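Local coordinates for protein glycosyl hyrolase, family 3 (PDB 3TEV) that probably hydrolyses O-glycosidic bonds, acting as a glycosidase on carbohydrate substrates, at residues D34-I44 / R296-A304; A154-L165 / A210-T219. All coordinates share one frame; numbering follows the deposited sequence. Where two conformers were deposited one is given.

Contact 1 (D34-I44 / R296-A304); sequences DTAAYLREHGI and REVQQATLA
Tyr-38 and Arg-296 both swing CG away from their backbone N (chi1 172° and -164°), and this sends the phenol ring and the arginine chain toward each other between the helices. The two side chains run past one another in opposite directions. The arginine chain, bent at chi2 and chi3, lies over one face of the ring. Its CD sits 3.8 Å from the centroid of the Tyr-38 ring, a CH-pi contact. The guanidinium follows nearly flat, with planes 15° apart, and Arg-296 CZ is 4.3 Å from the same centroid in a cation-pi stack. Beyond the ring, Arg-296 NH2 gives a nearly straight hydrogen bond to Thr-35 OG1 (3.2 Å), which lies in the guanidinium plane. Thr-35 OG1 is also hydrogen-bonded to Asp-32. An alanine in place of Arg-296 is likely to uncover this face of Tyr-38 and to leave Thr-35 without its guanidinium partner. The Tyr-38 side chain is a knob in the hole formed by Arg-296, Gln-299, Gln-300 and Leu-303. One turn further along the first helix, the His-42 ring has Leu-303 CD1 over its face, 3.9 Å from its centroid. A water lies 2.8 Å from His-42 NE2 and accepts a hydrogen bond from Gln-300 NE2. Gly-43, with positive phi, forms a Schellman motif at the C-terminal end of the first helix. Tyr-38, Gln-299 and Leu-303 also rest on strand 22-24. The axes of the two helical segments run nearly parallel, 13.1 Å apart, so long side chains bridge them. This is the side-by-side packing of neighbouring outer helices in a TIM barrel.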
loop_
_atom_site.group_PDB
_atom_site.type_symbol
_atom_site.label_atom_id
_atom_site.label_comp_id
_atom_site.label_asym_id
_atom_site.label_seq_id
_atom_site.Cartn_x
_atom_site.Cartn_y
_atom_site.Cartn_z
ATOM N N ASP A 34 12.073 -4.195 -23.338
ATOM C CA ASP A 34 12.110 -5.446 -22.571
ATOM C C ASP A 34 11.162 -5.374 -21.386
ATOM O O ASP A 34 10.463 -6.339 -21.078
ATOM C CB ASP A 34 13.539 -5.809 -22.124
ATOM C CG ASP A 34 14.434 -6.282 -23.294
ATOM O OD1 ASP A 34 13.921 -6.871 -24.282
ATOM O OD2 ASP A 34 15.673 -6.086 -23.227
ATOM N N THR A 35 11.103 -4.216 -20.747
ATOM C CA THR A 35 10.172 -4.010 -19.642
ATOM C C THR A 35 8.729 -4.056 -20.146
ATOM O O THR A 35 7.876 -4.684 -19.518
ATOM C CB THR A 35 10.483 -2.702 -18.876
ATOM O OG1 THR A 35 11.833 -2.764 -18.383
ATOM C CG2 THR A 35 9.540 -2.496 -17.704
ATOM N N ALA A 36 8.462 -3.428 -21.290
ATOM C CA ALA A 36 7.134 -3.487 -21.896
ATOM C C ALA A 36 6.747 -4.941 -22.199
ATOM O O ALA A 36 5.629 -5.359 -21.890
ATOM C CB ALA A 36 7.089 -2.655 -23.166
ATOM N N ALA A 37 7.671 -5.694 -22.802
ATOM C CA ALA A 37 7.413 -7.086 -23.170
ATOM C C ALA A 37 7.099 -7.896 -21.902
ATOM O O ALA A 37 6.188 -8.704 -21.872
ATOM C CB ALA A 37 8.631 -7.694 -23.923
ATOM N N TYR A 38 7.845 -7.622 -20.843
ATOM C CA TYR A 38 7.680 -8.310 -19.572
ATOM C C TYR A 38 6.331 -8.002 -18.871
ATOM O O TYR A 38 5.647 -8.923 -18.430
ATOM C CB TYR A 38 8.874 -7.931 -18.705
ATOM C CG TYR A 38 8.825 -8.383 -17.283
ATOM C CD1 TYR A 38 9.224 -9.675 -16.933
ATOM C CD2 TYR A 38 8.436 -7.501 -16.270
ATOM C CE1 TYR A 38 9.202 -10.097 -15.626
ATOM C CE2 TYR A 38 8.415 -7.913 -14.939
ATOM C CZ TYR A 38 8.811 -9.213 -14.637
ATOM O OH TYR A 38 8.813 -9.629 -13.340
ATOM N N LEU A 39 5.951 -6.725 -18.773
ATOM C CA LEU A 39 4.628 -6.381 -18.247
ATOM C C LEU A 39 3.499 -7.088 -19.009
ATOM O O LEU A 39 2.563 -7.634 -18.418
ATOM C CB LEU A 39 4.396 -4.871 -18.305
ATOM C CG LEU A 39 5.269 -4.008 -17.387
ATOM C CD1 LEU A 39 5.274 -2.536 -17.833
ATOM C CD2 LEU A 39 4.846 -4.155 -15.920
ATOM N N ARG A 40 3.606 -7.080 -20.332
ATOM C CA ARG A 40 2.584 -7.634 -21.180
ATOM C C ARG A 40 2.559 -9.160 -21.021
ATOM O O ARG A 40 1.504 -9.754 -20.812
ATOM C CB ARG A 40 2.878 -7.216 -22.615
ATOM C CG ARG A 40 1.676 -7.037 -23.460
ATOM C CD ARG A 40 2.067 -6.628 -24.899
ATOM N NE ARG A 40 2.161 -5.180 -25.125
ATOM C CZ ARG A 40 1.101 -4.372 -25.207
ATOM N NH1 ARG A 40 -0.132 -4.853 -25.031
ATOM N NH2 ARG A 40 1.268 -3.077 -25.440
ATOM N N GLU A 41 3.729 -9.776 -21.070
ATOM C CA GLU A 41 3.878 -11.230 -20.905
ATOM C C GLU A 41 3.173 -11.802 -19.662
ATOM O O GLU A 41 2.529 -12.830 -19.751
ATOM C CB GLU A 41 5.366 -11.588 -20.865
ATOM C CG GLU A 41 5.674 -13.055 -20.715
ATOM C CD GLU A 41 7.133 -13.389 -21.029
ATOM O OE1 GLU A 41 8.041 -12.576 -20.697
ATOM O OE2 GLU A 41 7.362 -14.474 -21.612
ATOM N N HIS A 42 3.282 -11.119 -18.524
ATOM C CA HIS A 42 2.736 -11.625 -17.271
ATOM C C HIS A 42 1.422 -10.966 -16.879
ATOM O O HIS A 42 0.846 -11.320 -15.854
ATOM C CB HIS A 42 3.781 -11.481 -16.134
ATOM C CG HIS A 42 5.049 -12.221 -16.405
ATOM N ND1 HIS A 42 5.107 -13.600 -16.443
ATOM C CD2 HIS A 42 6.291 -11.786 -16.721
ATOM C CE1 HIS A 42 6.338 -13.982 -16.741
ATOM N NE2 HIS A 42 7.076 -12.903 -16.915
ATOM N N GLY A 43 0.960 -10.010 -17.681
ATOM C CA GLY A 43 -0.269 -9.261 -17.389
ATOM C C GLY A 43 -0.175 -8.487 -16.079
ATOM O O GLY A 43 -1.149 -8.403 -15.325
ATOM N N ILE A 44 0.993 -7.930 -15.782
ATOM C CA ILE A 44 1.180 -7.259 -14.511
ATOM C C ILE A 44 0.186 -6.072 -14.463
ATOM O O ILE A 44 0.064 -5.338 -15.411
ATOM C CB ILE A 44 2.635 -6.745 -14.379
ATOM C CG1 ILE A 44 3.653 -7.895 -14.488
ATOM C CG2 ILE A 44 2.807 -5.858 -13.134
ATOM C CD1 ILE A 44 3.841 -8.675 -13.260
ATOM N N ARG A 296 14.508 -8.216 -11.567
ATOM C CA ARG A 296 13.608 -9.097 -12.327
ATOM C C ARG A 296 13.575 -10.534 -11.790
ATOM O O ARG A 296 12.490 -11.108 -11.655
ATOM C CB ARG A 296 13.905 -9.057 -13.841
ATOM C CG ARG A 296 12.772 -9.654 -14.755
ATOM C CD ARG A 296 12.609 -8.854 -16.097
ATOM N NE ARG A 296 12.242 -7.448 -15.852
ATOM C CZ ARG A 296 12.363 -6.437 -16.722
ATOM N NH1 ARG A 296 12.837 -6.640 -17.953
ATOM N NH2 ARG A 296 11.999 -5.202 -16.349
ATOM N N GLU A 297 14.744 -11.070 -11.429
ATOM C CA GLU A 297 14.841 -12.415 -10.865
ATOM C C GLU A 297 14.018 -12.624 -9.598
ATOM O O GLU A 297 13.360 -13.669 -9.463
ATOM C CB GLU A 297 16.295 -12.813 -10.589
ATOM C CG GLU A 297 17.170 -12.968 -11.849
ATOM C CD GLU A 297 17.857 -11.665 -12.315
ATOM O OE1 GLU A 297 17.531 -10.542 -11.844
ATOM O OE2 GLU A 297 18.749 -11.785 -13.177
ATOM N N VAL A 298 14.036 -11.672 -8.663
ATOM C CA VAL A 298 13.162 -11.847 -7.499
ATOM C C VAL A 298 11.686 -11.693 -7.840
ATOM O O VAL A 298 10.854 -12.368 -7.252
ATOM C CB VAL A 298 13.573 -11.045 -6.208
ATOM C CG1 VAL A 298 15.053 -11.188 -5.958
ATOM C CG2 VAL A 298 13.148 -9.570 -6.248
ATOM N N GLN A 299 11.364 -10.822 -8.791
ATOM C CA GLN A 299 9.974 -10.668 -9.240
ATOM C C GLN A 299 9.488 -11.979 -9.870
ATOM O O GLN A 299 8.371 -12.444 -9.580
ATOM C CB GLN A 299 9.808 -9.488 -10.211
ATOM C CG GLN A 299 10.063 -8.101 -9.585
ATOM C CD GLN A 299 9.979 -6.958 -10.591
ATOM O OE1 GLN A 299 9.660 -7.173 -11.756
ATOM N NE2 GLN A 299 10.248 -5.741 -10.146
ATOM N N GLN A 300 10.353 -12.577 -10.698
ATOM C CA GLN A 300 10.080 -13.847 -11.360
ATOM C C GLN A 300 9.863 -14.973 -10.355
ATOM O O GLN A 300 8.947 -15.792 -10.524
ATOM C CB GLN A 300 11.181 -14.204 -12.376
ATOM C CG GLN A 300 11.100 -13.357 -13.657
ATOM C CD GLN A 300 12.247 -13.593 -14.648
ATOM O OE1 GLN A 300 13.392 -13.890 -14.259
ATOM N NE2 GLN A 300 11.947 -13.445 -15.946
ATOM N N ALA A 301 10.657 -14.988 -9.289
ATOM C CA ALA A 301 10.491 -16.008 -8.267
ATOM C C ALA A 301 9.164 -15.840 -7.529
ATOM O O ALA A 301 8.545 -16.837 -7.133
ATOM C CB ALA A 301 11.690 -16.017 -7.279
ATOM N N THR A 302 8.722 -14.592 -7.352
ATOM C CA THR A 302 7.442 -14.333 -6.719
ATOM C C THR A 302 6.282 -14.774 -7.620
ATOM O O THR A 302 5.383 -15.490 -7.169
ATOM C CB THR A 302 7.305 -12.854 -6.305
ATOM O OG1 THR A 302 8.414 -12.494 -5.470
ATOM C CG2 THR A 302 6.030 -12.623 -5.537
ATOM N N LEU A 303 6.300 -14.355 -8.883
ATOM C CA LEU A 303 5.352 -14.850 -9.881
ATOM C C LEU A 303 5.233 -16.373 -9.865
ATOM O O LEU A 303 4.124 -16.900 -9.853
ATOM C CB LEU A 303 5.783 -14.439 -11.284
ATOM C CG LEU A 303 5.520 -12.996 -11.643
ATOM C CD1 LEU A 303 6.447 -12.603 -12.812
ATOM C CD2 LEU A 303 4.034 -12.809 -11.982
ATOM N N ALA A 304 6.375 -17.063 -9.866
ATOM C CA ALA A 304 6.392 -18.516 -9.915
ATOM C C ALA A 304 5.655 -19.127 -8.720
ATOM O O ALA A 304 4.886 -20.079 -8.891
ATOM C CB ALA A 304 7.859 -19.078 -10.032
HETATM O O HOH W 1 9.785 -13.259 -17.477
#

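Contact 2 (A154-L165 / A210-T219); sequences AARVTRHGRAAL and APFRALLPET
Leu-215 is the knob of the tight part of this contact. Its side chain fits among Thr-158, Gly-161, Arg-162 and Leu-165. Leu-215 CD1 lies 3.6 Å from the backbone N of Arg-162, close against the helix. Gly-161 permits this, because a CB there would clash with the same methyl. Thr-158 packs in return among Ala-210, Pro-211, Ala-214 and Leu-215. Its OG1 turns back to hydrogen-bond Ala-154 O (2.8 Å) from above the carbonyl plane. Its CG2, anti to the backbone N, meets Ala-214 CB at 3.9 Å. Small residues close the N-terminal end, where Ala-154 CB is 3.7 Å from Ala-210 CB. At the other end Leu-165 CD1 touches Thr-219 OG1 at 3.6 Å.

The Arg-162 and Glu-218 side is looser. Leu-215 CD2 covers one face of the guanidinium, 3.8 Å from Arg-162 CZ. The salt bridge from Arg-162 NH1 to exposed Glu-218 OE1 is long, at 3.9 Å, and the two planes are turned 64° apart. No hydrogen bond joins the segments. The axes cross at -42°, 8.9 Å apart. Leu-165 and Thr-219 also touch strand 174-180. The mutual knobs of Thr-158 and Leu-215 are knobs-into-holes packing between neighbouring outer helices of a TIM barrel.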
loop_
_atom_site.group_PDB
_atom_site.type_symbol
_atom_site.label_atom_id
_atom_site.label_comp_id
_atom_site.label_asym_id
_atom_site.label_seq_id
_atom_site.Cartn_x
_atom_site.Cartn_y
_atom_site.Cartn_z
ATOM N N ALA A 154 -4.272 10.013 18.510
ATOM C CA ALA A 154 -5.189 9.505 17.484
ATOM C C ALA A 154 -6.108 10.583 16.884
ATOM O O ALA A 154 -6.346 10.595 15.668
ATOM C CB ALA A 154 -6.016 8.360 18.049
ATOM N N ALA A 155 -6.593 11.483 17.746
ATOM C CA ALA A 155 -7.513 12.558 17.367
ATOM C C ALA A 155 -6.930 13.478 16.299
ATOM O O ALA A 155 -7.614 13.801 15.328
ATOM C CB ALA A 155 -7.956 13.387 18.630
ATOM N N ARG A 156 -5.679 13.898 16.489
ATOM C CA ARG A 156 -4.989 14.778 15.536
ATOM C C ARG A 156 -4.666 14.059 14.227
ATOM O O ARG A 156 -4.782 14.630 13.138
ATOM C CB ARG A 156 -3.699 15.339 16.138
ATOM C CG ARG A 156 -3.053 16.483 15.339
ATOM C CD ARG A 156 -3.813 17.783 15.521
ATOM N NE ARG A 156 -3.866 18.157 16.930
ATOM C CZ ARG A 156 -3.206 19.178 17.469
ATOM N NH1 ARG A 156 -2.443 19.972 16.721
ATOM N NH2 ARG A 156 -3.325 19.405 18.764
ATOM N N VAL A 157 -4.257 12.804 14.331
ATOM C CA VAL A 157 -3.947 12.020 13.138
ATOM C C VAL A 157 -5.225 11.748 12.342
ATOM O O VAL A 157 -5.240 11.904 11.121
ATOM C CB VAL A 157 -3.162 10.747 13.501
ATOM C CG1 VAL A 157 -3.108 9.727 12.313
ATOM C CG2 VAL A 157 -1.749 11.153 13.985
ATOM N N THR A 158 -6.299 11.383 13.042
ATOM C CA THR A 158 -7.607 11.166 12.413
ATOM C C THR A 158 -8.087 12.392 11.628
ATOM O O THR A 158 -8.519 12.267 10.482
ATOM C CB THR A 158 -8.664 10.778 13.471
ATOM O OG1 THR A 158 -8.299 9.525 14.054
ATOM C CG2 THR A 158 -10.057 10.661 12.849
ATOM N N ARG A 159 -8.009 13.573 12.233
ATOM C CA ARG A 159 -8.508 14.787 11.585
ATOM C C ARG A 159 -7.719 15.168 10.321
ATOM O O ARG A 159 -8.316 15.530 9.300
ATOM C CB ARG A 159 -8.607 15.973 12.577
ATOM C CG ARG A 159 -9.968 16.058 13.285
ATOM C CD ARG A 159 -10.072 17.216 14.293
ATOM N NE ARG A 159 -10.014 18.536 13.661
ATOM C CZ ARG A 159 -8.851 19.235 13.494
ATOM N NH1 ARG A 159 -7.655 18.729 13.920
ATOM N NH2 ARG A 159 -8.890 20.434 12.919
ATOM N N HIS A 160 -6.390 15.085 10.379
ATOM C CA HIS A 160 -5.600 15.407 9.195
ATOM C C HIS A 160 -5.546 14.266 8.181
ATOM O O HIS A 160 -5.461 14.510 6.971
ATOM C CB HIS A 160 -4.233 15.944 9.589
ATOM C CG HIS A 160 -4.316 17.282 10.235
ATOM N ND1 HIS A 160 -4.477 18.441 9.508
ATOM C CD2 HIS A 160 -4.343 17.646 11.540
ATOM C CE1 HIS A 160 -4.559 19.469 10.338
ATOM N NE2 HIS A 160 -4.483 19.013 11.576
ATOM N N GLY A 161 -5.639 13.029 8.671
ATOM C CA GLY A 161 -5.758 11.866 7.790
ATOM C C GLY A 161 -6.992 11.974 6.909
ATOM O O GLY A 161 -6.934 11.694 5.716
ATOM N N ARG A 162 -8.102 12.398 7.502
ATOM C CA ARG A 162 -9.376 12.579 6.781
ATOM C C ARG A 162 -9.212 13.581 5.639
ATOM O O ARG A 162 -9.691 13.354 4.511
ATOM C CB ARG A 162 -10.490 13.060 7.735
ATOM C CG ARG A 162 -11.902 13.068 7.104
ATOM C CD ARG A 162 -13.015 13.629 8.008
ATOM N NE ARG A 162 -12.962 13.117 9.384
ATOM C CZ ARG A 162 -13.567 12.012 9.831
ATOM N NH1 ARG A 162 -14.298 11.243 9.012
ATOM N NH2 ARG A 162 -13.432 11.667 11.113
ATOM N N ALA A 163 -8.524 14.678 5.943
ATOM C CA ALA A 163 -8.287 15.751 4.972
ATOM C C ALA A 163 -7.430 15.267 3.800
ATOM O O ALA A 163 -7.708 15.578 2.644
ATOM C CB ALA A 163 -7.628 16.944 5.658
ATOM N N ALA A 164 -6.386 14.504 4.115
ATOM C CA ALA A 164 -5.476 13.957 3.106
ATOM C C ALA A 164 -6.188 12.987 2.169
ATOM O O ALA A 164 -5.997 13.039 0.943
ATOM C CB ALA A 164 -4.293 13.287 3.781
ATOM N N LEU A 165 -7.017 12.113 2.747
ATOM C CA LEU A 165 -7.820 11.168 1.961
ATOM C C LEU A 165 -8.768 11.913 1.023
ATOM O O LEU A 165 -8.848 11.583 -0.166
ATOM C CB LEU A 165 -8.625 10.238 2.870
ATOM C CG LEU A 165 -7.873 9.247 3.758
ATOM C CD1 LEU A 165 -8.790 8.794 4.885
ATOM C CD2 LEU A 165 -7.355 8.026 2.978
ATOM N N ALA A 210 -7.027 3.389 16.150
ATOM C CA ALA A 210 -8.112 4.379 16.120
ATOM C C ALA A 210 -8.258 5.161 14.810
ATOM O O ALA A 210 -9.370 5.289 14.295
ATOM C CB ALA A 210 -8.047 5.327 17.333
ATOM N N PRO A 211 -7.154 5.686 14.254
ATOM C CA PRO A 211 -7.341 6.470 13.012
ATOM C C PRO A 211 -7.828 5.626 11.813
ATOM O O PRO A 211 -8.651 6.098 11.032
ATOM C CB PRO A 211 -5.942 7.070 12.751
ATOM C CG PRO A 211 -5.222 6.958 14.076
ATOM C CD PRO A 211 -5.750 5.696 14.698
ATOM N N PHE A 212 -7.345 4.389 11.690
ATOM C CA PHE A 212 -7.774 3.509 10.609
ATOM C C PHE A 212 -9.230 3.156 10.796
ATOM O O PHE A 212 -10.005 3.158 9.835
ATOM C CB PHE A 212 -6.981 2.207 10.594
ATOM C CG PHE A 212 -5.530 2.376 10.270
ATOM C CD1 PHE A 212 -5.093 2.450 8.940
ATOM C CD2 PHE A 212 -4.585 2.419 11.292
ATOM C CE1 PHE A 212 -3.731 2.602 8.639
ATOM C CE2 PHE A 212 -3.230 2.568 11.006
ATOM C CZ PHE A 212 -2.797 2.660 9.678
ATOM N N ARG A 213 -9.608 2.844 12.031
ATOM C CA ARG A 213 -10.985 2.479 12.306
ATOM C C ARG A 213 -11.907 3.654 11.993
ATOM O O ARG A 213 -12.927 3.474 11.330
ATOM C CB ARG A 213 -11.155 1.986 13.748
ATOM C CG ARG A 213 -12.558 1.444 14.094
ATOM C CD ARG A 213 -12.459 0.497 15.304
ATOM N NE ARG A 213 -13.684 0.365 16.108
ATOM C CZ ARG A 213 -13.960 -0.669 16.918
ATOM N NH1 ARG A 213 -13.113 -1.700 17.036
ATOM N NH2 ARG A 213 -15.095 -0.681 17.615
ATOM N N ALA A 214 -11.538 4.848 12.435
ATOM C CA ALA A 214 -12.367 6.038 12.205
ATOM C C ALA A 214 -12.480 6.413 10.723
ATOM O O ALA A 214 -13.482 6.978 10.293
ATOM C CB ALA A 214 -11.853 7.226 13.029
ATOM N N LEU A 215 -11.465 6.057 9.942
ATOM C CA LEU A 215 -11.378 6.532 8.553
ATOM C C LEU A 215 -11.719 5.488 7.483
ATOM O O LEU A 215 -11.589 5.757 6.290
ATOM C CB LEU A 215 -10.003 7.181 8.288
ATOM C CG LEU A 215 -9.636 8.416 9.156
ATOM C CD1 LEU A 215 -8.293 9.035 8.747
ATOM C CD2 LEU A 215 -10.730 9.501 9.186
ATOM N N LEU A 216 -12.156 4.303 7.907
ATOM C CA LEU A 216 -12.446 3.201 6.970
ATOM C C LEU A 216 -13.347 3.523 5.787
ATOM O O LEU A 216 -12.983 3.210 4.654
ATOM C CB LEU A 216 -13.058 2.009 7.692
ATOM C CG LEU A 216 -12.156 1.002 8.370
ATOM C CD1 LEU A 216 -13.046 -0.175 8.724
ATOM C CD2 LEU A 216 -10.981 0.588 7.478
ATOM N N PRO A 217 -14.530 4.129 6.038
ATOM C CA PRO A 217 -15.407 4.384 4.879
ATOM C C PRO A 217 -14.818 5.368 3.847
ATOM O O PRO A 217 -15.325 5.438 2.728
ATOM C CB PRO A 217 -16.706 4.957 5.499
ATOM C CG PRO A 217 -16.551 4.858 7.005
ATOM C CD PRO A 217 -15.073 4.692 7.294
ATOM N N GLU A 218 -13.776 6.110 4.221
ATOM C CA GLU A 218 -13.111 7.053 3.323
ATOM C C GLU A 218 -11.791 6.512 2.768
ATOM O O GLU A 218 -11.112 7.203 2.011
ATOM C CB GLU A 218 -12.809 8.375 4.053
ATOM C CG GLU A 218 -13.978 9.348 4.154
ATOM C CD GLU A 218 -14.932 8.990 5.276
ATOM O OE1 GLU A 218 -14.462 8.402 6.285
ATOM O OE2 GLU A 218 -16.148 9.289 5.145
ATOM N N THR A 219 -11.417 5.297 3.164
ATOM C CA THR A 219 -10.126 4.720 2.797
ATOM C C THR A 219 -10.272 3.606 1.742
ATOM O O THR A 219 -10.644 2.490 2.072
ATOM C CB THR A 219 -9.397 4.182 4.063
ATOM O OG1 THR A 219 -9.367 5.202 5.070
ATOM C CG2 THR A 219 -7.978 3.759 3.742
#

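Overall arrangement
From the N terminus the chain forms strand 22-24 and then helix 33-42, the first half of contact 1. It goes on through strands 46-49, 76-79 and 128-129 before helix 154-169 opens contact 2. Strand 174-180 follows, and segment 210-219 closes that shorter loop, 45 residues on. The chain then adds strands 221-224, 258-261 and 290-291. Helix 296-309 returns to helix 33-42 and closes contact 1 across 252 residues. Contact 2 falls wholly within the longer loop, and the two do not cross. Contact 1 ties the helices after neighbouring strands 22-24 and 290-291; contact 2 joins helices before and after strand 174-180. Their centres are 35 Å apart, on opposite sides of the chain's centre.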